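Local coordinates for protein phosphopantothenoylcysteine decarboxylase (Cryptococcus neoformans, PDB 6EOA) that binds flavin mononucleotide and probably decarboxylates phosphopantothenoylcysteine in coenzyme A biosynthesis, at residues 71-74 against 75-79; 81-84 against 85-89. All coordinates share one frame; numbering follows the deposited sequence.

Contact 1. Residues 71-74 against 75-79. With FMN (flavin mononucleotide), chain B.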
loop_
_atom_site.group_PDB
_atom_site.type_symbol
_atom_site.label_atom_id
_atom_site.label_comp_id
_atom_site.label_asym_id
_atom_site.label_seq_id
_atom_site.Cartn_x
_atom_site.Cartn_y
_atom_site.Cartn_z
ATOM N N LYS A 71 10.023 3.026 -6.682
ATOM C CA LYS A 71 10.751 4.074 -5.973
ATOM C C LYS A 71 11.921 3.491 -5.184
ATOM O O LYS A 71 13.009 4.057 -5.167
ATOM C CB LYS A 71 9.834 4.860 -5.032
ATOM C CG LYS A 71 10.598 5.921 -4.253
ATOM C CD LYS A 71 9.785 6.550 -3.133
ATOM C CE LYS A 71 10.405 7.881 -2.709
ATOM N NZ LYS A 71 9.963 8.311 -1.349
ATOM N N ALA A 72 11.690 2.354 -4.541
ATOM C CA ALA A 72 12.727 1.704 -3.750
ATOM C C ALA A 72 13.930 1.275 -4.601
ATOM O O ALA A 72 15.068 1.348 -4.146
ATOM C CB ALA A 72 12.148 0.501 -3.016
ATOM N N SER A 73 13.680 0.832 -5.831
ATOM C CA SER A 73 14.759 0.342 -6.681
ATOM C C SER A 73 15.688 1.471 -7.106
ATOM O O SER A 73 16.863 1.243 -7.401
ATOM C CB SER A 73 14.206 -0.363 -7.921
ATOM O OG SER A 73 13.747 0.571 -8.878
ATOM N N THR A 74 15.164 2.694 -7.124
ATOM C CA THR A 74 15.959 3.851 -7.527
ATOM C C THR A 74 17.039 4.186 -6.501
ATOM O O THR A 74 17.928 4.990 -6.772
ATOM C CB THR A 74 15.079 5.097 -7.742
ATOM O OG1 THR A 74 14.450 5.463 -6.506
ATOM C CG2 THR A 74 14.020 4.830 -8.803
ATOM N N TYR A 75 16.952 3.578 -5.320
ATOM C CA TYR A 75 17.979 3.742 -4.296
ATOM C C TYR A 75 19.222 2.908 -4.592
ATOM O O TYR A 75 20.288 3.161 -4.034
ATOM C CB TYR A 75 17.439 3.357 -2.920
ATOM C CG TYR A 75 16.589 4.417 -2.260
ATOM C CD1 TYR A 75 17.172 5.431 -1.508
ATOM C CD2 TYR A 75 15.200 4.393 -2.370
ATOM C CE1 TYR A 75 16.398 6.403 -0.893
ATOM C CE2 TYR A 75 14.416 5.359 -1.755
ATOM C CZ TYR A 75 15.022 6.363 -1.019
ATOM O OH TYR A 75 14.252 7.326 -0.407
ATOM N N PHE A 76 19.088 1.911 -5.462
ATOM C CA PHE A 76 20.182 0.974 -5.696
ATOM C C PHE A 76 20.941 1.272 -6.987
ATOM O O PHE A 76 22.043 0.763 -7.191
ATOM C CB PHE A 76 19.655 -0.460 -5.713
ATOM C CG PHE A 76 18.992 -0.875 -4.429
ATOM C CD1 PHE A 76 19.743 -1.360 -3.371
ATOM C CD2 PHE A 76 17.619 -0.774 -4.278
ATOM C CE1 PHE A 76 19.137 -1.739 -2.185
ATOM C CE2 PHE A 76 17.005 -1.149 -3.095
ATOM C CZ PHE A 76 17.766 -1.632 -2.047
ATOM N N TYR A 77 20.360 2.098 -7.853
ATOM C CA TYR A 77 21.033 2.504 -9.085
ATOM C C TYR A 77 20.412 3.767 -9.675
ATOM O O TYR A 77 19.265 4.106 -9.382
ATOM C CB TYR A 77 21.007 1.370 -10.118
ATOM C CG TYR A 77 19.657 1.129 -10.765
ATOM C CD1 TYR A 77 19.400 1.552 -12.067
ATOM C CD2 TYR A 77 18.640 0.483 -10.076
ATOM C CE1 TYR A 77 18.165 1.334 -12.660
ATOM C CE2 TYR A 77 17.406 0.259 -10.662
ATOM C CZ TYR A 77 17.175 0.688 -11.949
ATOM O OH TYR A 77 15.948 0.465 -12.531
ATOM N N SER A 78 21.184 4.458 -10.506
ATOM C CA SER A 78 20.736 5.693 -11.139
ATOM C C SER A 78 20.678 5.554 -12.657
ATOM O O SER A 78 21.106 4.542 -13.217
ATOM C CB SER A 78 21.661 6.847 -10.763
ATOM O OG SER A 78 22.965 6.622 -11.272
ATOM N N GLN A 79 20.152 6.577 -13.320
ATOM C CA GLN A 79 20.084 6.592 -14.774
ATOM C C GLN A 79 21.487 6.564 -15.367
ATOM O O GLN A 79 21.728 5.961 -16.412
ATOM C CB GLN A 79 19.323 7.827 -15.265
ATOM C CG GLN A 79 19.338 8.012 -16.771
ATOM C CD GLN A 79 18.494 6.981 -17.485
ATOM O OE1 GLN A 79 17.307 6.825 -17.195
ATOM N NE2 GLN A 79 19.102 6.265 -18.423
HETATM N N1 FMN B . 13.415 -6.458 0.041
HETATM C C2 FMN B . 13.512 -7.627 -0.689
HETATM O O2 FMN B . 12.495 -8.279 -0.933
HETATM N N3 FMN B . 14.749 -8.062 -1.134
HETATM C C4 FMN B . 15.890 -7.334 -0.856
HETATM O O4 FMN B . 16.984 -7.729 -1.260
HETATM C C4A FMN B . 15.794 -6.153 -0.121
HETATM N N5 FMN B . 16.926 -5.411 0.166
HETATM C C5A FMN B . 16.819 -4.238 0.892
HETATM C C6 FMN B . 17.956 -3.486 1.178
HETATM C C7 FMN B . 17.851 -2.306 1.907
HETATM C C7M FMN B . 19.079 -1.499 2.218
HETATM C C8 FMN B . 16.602 -1.878 2.349
HETATM C C8M FMN B . 16.462 -0.609 3.141
HETATM C C9 FMN B . 15.469 -2.627 2.063
HETATM C C9A FMN B . 15.573 -3.807 1.335
HETATM N N10 FMN B . 14.441 -4.549 1.048
HETATM C C10 FMN B . 14.547 -5.720 0.324
HETATM C "C1'" FMN B . 13.096 -4.090 1.526
HETATM C "C2'" FMN B . 12.384 -3.321 0.418
HETATM O "O2'" FMN B . 13.262 -2.403 -0.205
HETATM C "C3'" FMN B . 11.179 -2.581 0.980
HETATM O "O3'" FMN B . 10.224 -3.541 1.370
HETATM C "C4'" FMN B . 10.588 -1.643 -0.067
HETATM O "O4'" FMN B . 9.678 -0.747 0.535
HETATM C "C5'" FMN B . 9.882 -2.448 -1.149
HETATM O "O5'" FMN B . 9.552 -1.601 -2.225
HETATM P P FMN B . 9.257 -2.226 -3.685
HETATM O O1P FMN B . 7.890 -2.872 -3.667
HETATM O O2P FMN B . 10.289 -3.264 -4.067
HETATM O O3P FMN B . 9.290 -1.103 -4.686
#
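Ser73 and Tyr77 meet on the tightly packed side of this turn. The carbonyl O of Ser73 lies 3.3 Å from Tyr77 CD2, oblique to the phenol ring. Tyr77 CG sits between its own backbone N and carbonyl carbon (chi1 73°), which folds the ring back toward Ser73. Both polar ends have partners: Tyr77 OH bonds Thr41 OG1, and Ser73 OG bonds Thr70 O and Thr41 OG1.

Two bonds cross the 3-10 turn. Phe76 N donates to Ser73 O at 3.0 Å, and Tyr75 N to Ala72 O at 3.1 Å. In each the donor stands well above the carbonyl plane.

Phe76 and Ala72 border the cofactor. Ala72 CB lies 3.4 Å from O5' of the flavin mononucleotide. Phe76 CZ comes within 3.7 Å of flavin C6, which sits at the edge of the phenyl ring.

The looser side holds Lys71 and Tyr75, which both remain exposed in the assembly. Tyr75 CD2 is 3.6 Å from Lys71 O, again obliquely. The tyrosine ring is partly covered by a stack with Trp112 of the second subunit. That Trp112 also packs on Ala72 and Phe76.

The turn follows strand 63-69 and leads to helix 79-89. Tyr77 packs against Val67 and Ala69 of that strand and against Ala50 and Pro51 of helix 50-59.

Contact 2. Residues 81-84 against 85-89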
loop_
_atom_site.group_PDB
_atom_site.type_symbol
_atom_site.label_atom_id
_atom_site.label_comp_id
_atom_site.label_asym_id
_atom_site.label_seq_id
_atom_site.Cartn_x
_atom_site.Cartn_y
_atom_site.Cartn_z
ATOM N N ASP A 81 24.162 5.223 -14.030
ATOM C CA ASP A 81 24.703 3.873 -13.897
ATOM C C ASP A 81 24.353 3.073 -15.145
ATOM O O ASP A 81 25.199 2.375 -15.706
ATOM C CB ASP A 81 24.157 3.175 -12.645
ATOM C CG ASP A 81 24.695 3.772 -11.355
ATOM O OD1 ASP A 81 25.814 4.329 -11.371
ATOM O OD2 ASP A 81 23.992 3.691 -10.326
ATOM N N VAL A 82 23.098 3.185 -15.573
ATOM C CA VAL A 82 22.634 2.525 -16.789
ATOM C C VAL A 82 23.401 3.032 -18.011
ATOM O O VAL A 82 23.886 2.241 -18.821
ATOM C CB VAL A 82 21.124 2.743 -17.008
ATOM C CG1 VAL A 82 20.706 2.233 -18.380
ATOM C CG2 VAL A 82 20.319 2.062 -15.911
ATOM N N ASP A 83 23.516 4.351 -18.129
ATOM C CA ASP A 83 24.242 4.965 -19.239
ATOM C C ASP A 83 25.709 4.539 -19.269
ATOM O O ASP A 83 26.239 4.196 -20.330
ATOM C CB ASP A 83 24.142 6.487 -19.164
ATOM C CG ASP A 83 22.772 7.001 -19.575
ATOM O OD1 ASP A 83 21.827 6.184 -19.663
ATOM O OD2 ASP A 83 22.637 8.222 -19.809
ATOM N N ASN A 84 26.363 4.564 -18.109
ATOM C CA ASN A 84 27.736 4.068 -17.995
ATOM C C ASN A 84 27.816 2.611 -18.427
ATOM O O ASN A 84 28.768 2.192 -19.085
ATOM C CB ASN A 84 28.254 4.206 -16.561
ATOM C CG ASN A 84 28.651 5.626 -16.213
ATOM O OD1 ASN A 84 28.823 6.469 -17.091
ATOM N ND2 ASN A 84 28.803 5.895 -14.920
ATOM N N SER A 85 26.792 1.849 -18.058
ATOM C CA SER A 85 26.751 0.423 -18.339
ATOM C C SER A 85 26.522 0.145 -19.824
ATOM O O SER A 85 27.032 -0.838 -20.367
ATOM C CB SER A 85 25.665 -0.243 -17.494
ATOM O OG SER A 85 25.734 -1.652 -17.580
ATOM N N VAL A 86 25.760 1.017 -20.480
ATOM C CA VAL A 86 25.535 0.896 -21.916
ATOM C C VAL A 86 26.827 1.182 -22.685
ATOM O O VAL A 86 27.207 0.426 -23.586
ATOM C CB VAL A 86 24.418 1.848 -22.396
ATOM C CG1 VAL A 86 24.383 1.912 -23.910
ATOM C CG2 VAL A 86 23.068 1.402 -21.842
ATOM N N ARG A 87 27.508 2.265 -22.320
ATOM C CA ARG A 87 28.782 2.612 -22.947
ATOM C C ARG A 87 29.811 1.508 -22.764
ATOM O O ARG A 87 30.572 1.194 -23.679
ATOM C CB ARG A 87 29.333 3.918 -22.377
ATOM C CG ARG A 87 28.447 5.124 -22.594
ATOM C CD ARG A 87 29.119 6.371 -22.058
ATOM N NE ARG A 87 28.168 7.465 -21.924
ATOM C CZ ARG A 87 27.627 7.841 -20.772
ATOM N NH1 ARG A 87 27.951 7.214 -19.648
ATOM N NH2 ARG A 87 26.765 8.846 -20.743
ATOM N N SER A 88 29.830 0.930 -21.570
ATOM C CA SER A 88 30.749 -0.154 -21.253
ATOM C C SER A 88 30.512 -1.359 -22.158
ATOM O O SER A 88 31.457 -1.962 -22.667
ATOM C CB SER A 88 30.604 -0.557 -19.785
ATOM O OG SER A 88 31.450 -1.644 -19.470
ATOM N N ALA A 89 29.243 -1.697 -22.363
ATOM C CA ALA A 89 28.875 -2.843 -23.185
ATOM C C ALA A 89 29.074 -2.564 -24.674
ATOM O O ALA A 89 29.353 -3.479 -25.449
ATOM C CB ALA A 89 27.434 -3.244 -22.914
#
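Asn84 and Arg87 meet through their polar ends, one helical turn apart. Asn84 OD1 lies 2.8 Å from Arg87 NH1, at the edge of the guanidinium and near its plane. The amide and guanidinium planes are turned 56° from each other. Arg87 CG lies beside the backbone N (chi1 -61°), and the chain then runs extended to NE. This course carries the guanidinium back along the helix, with Asp83 O over one face and the Asn84 amide at its edge.

Charge adds a looser link. Asp83 OD2 is 4.3 Å from Arg87 NH2, beyond salt-bridge range, and it stands well out of the guanidinium plane. Any attraction is therefore electrostatic and not a directed bond. The Asp83 carboxylate is held elsewhere, with OD2 bonded to His100 ND1 and OD1 to Gln79 NE2. Arg87 NH2 also has a long, weak ion pair with Glu80.

Apolar contact comes from the valines. Val82 CG1 and Val86 CG2 are 4.3 Å apart. Val82 packs on Val54 of helix 50-59 and Val86 on Val58, so the pair forms part of the buried face.

Backbone bonds carry the rest. Val86 N donates to Val82 O at 2.8 Å, and the methyl Val86 CG2 rests 3.2 Å from Val82 O. Arg87 N reaches Asp83 O at 3.0 Å, nearly straight at 172°. Ser85 N bonds Asp81 O, and Ser88 N bonds Asn84 O. The hydroxyl of Ser85 is bonded to Pro51 O, a second tie to helix 50-59.

These i to i+4 bonds mark an alpha-helix whose valines pack on helix 50-59, while Asp83, Asn84 and Arg87 lie against the loop that follows. It is the connecting helix of a beta-alpha-beta unit between parallel strands 63-69 and 105-106.

How the contacts relate
The chain leaves strand 63-69 and enters contact 1, where residues 71-76 form a short turn beside the flavin and 77-78 lead into the helix. Contact 2 follows in helix 79-89. It closes no loop, since its residues are successive turns of that helix. The two are in series and neither nest nor cross; their centres lie 15 Å apart. They touch where Tyr77 CE1 meets Val82 CG2 at 4.0 Å. Asp81 OD2 also bonds Ser78 N, at the helix start. Both contacts reach Pro51 of helix 50-59. Together they lead from the cofactor end of the parallel sheet toward outer strand 105-106.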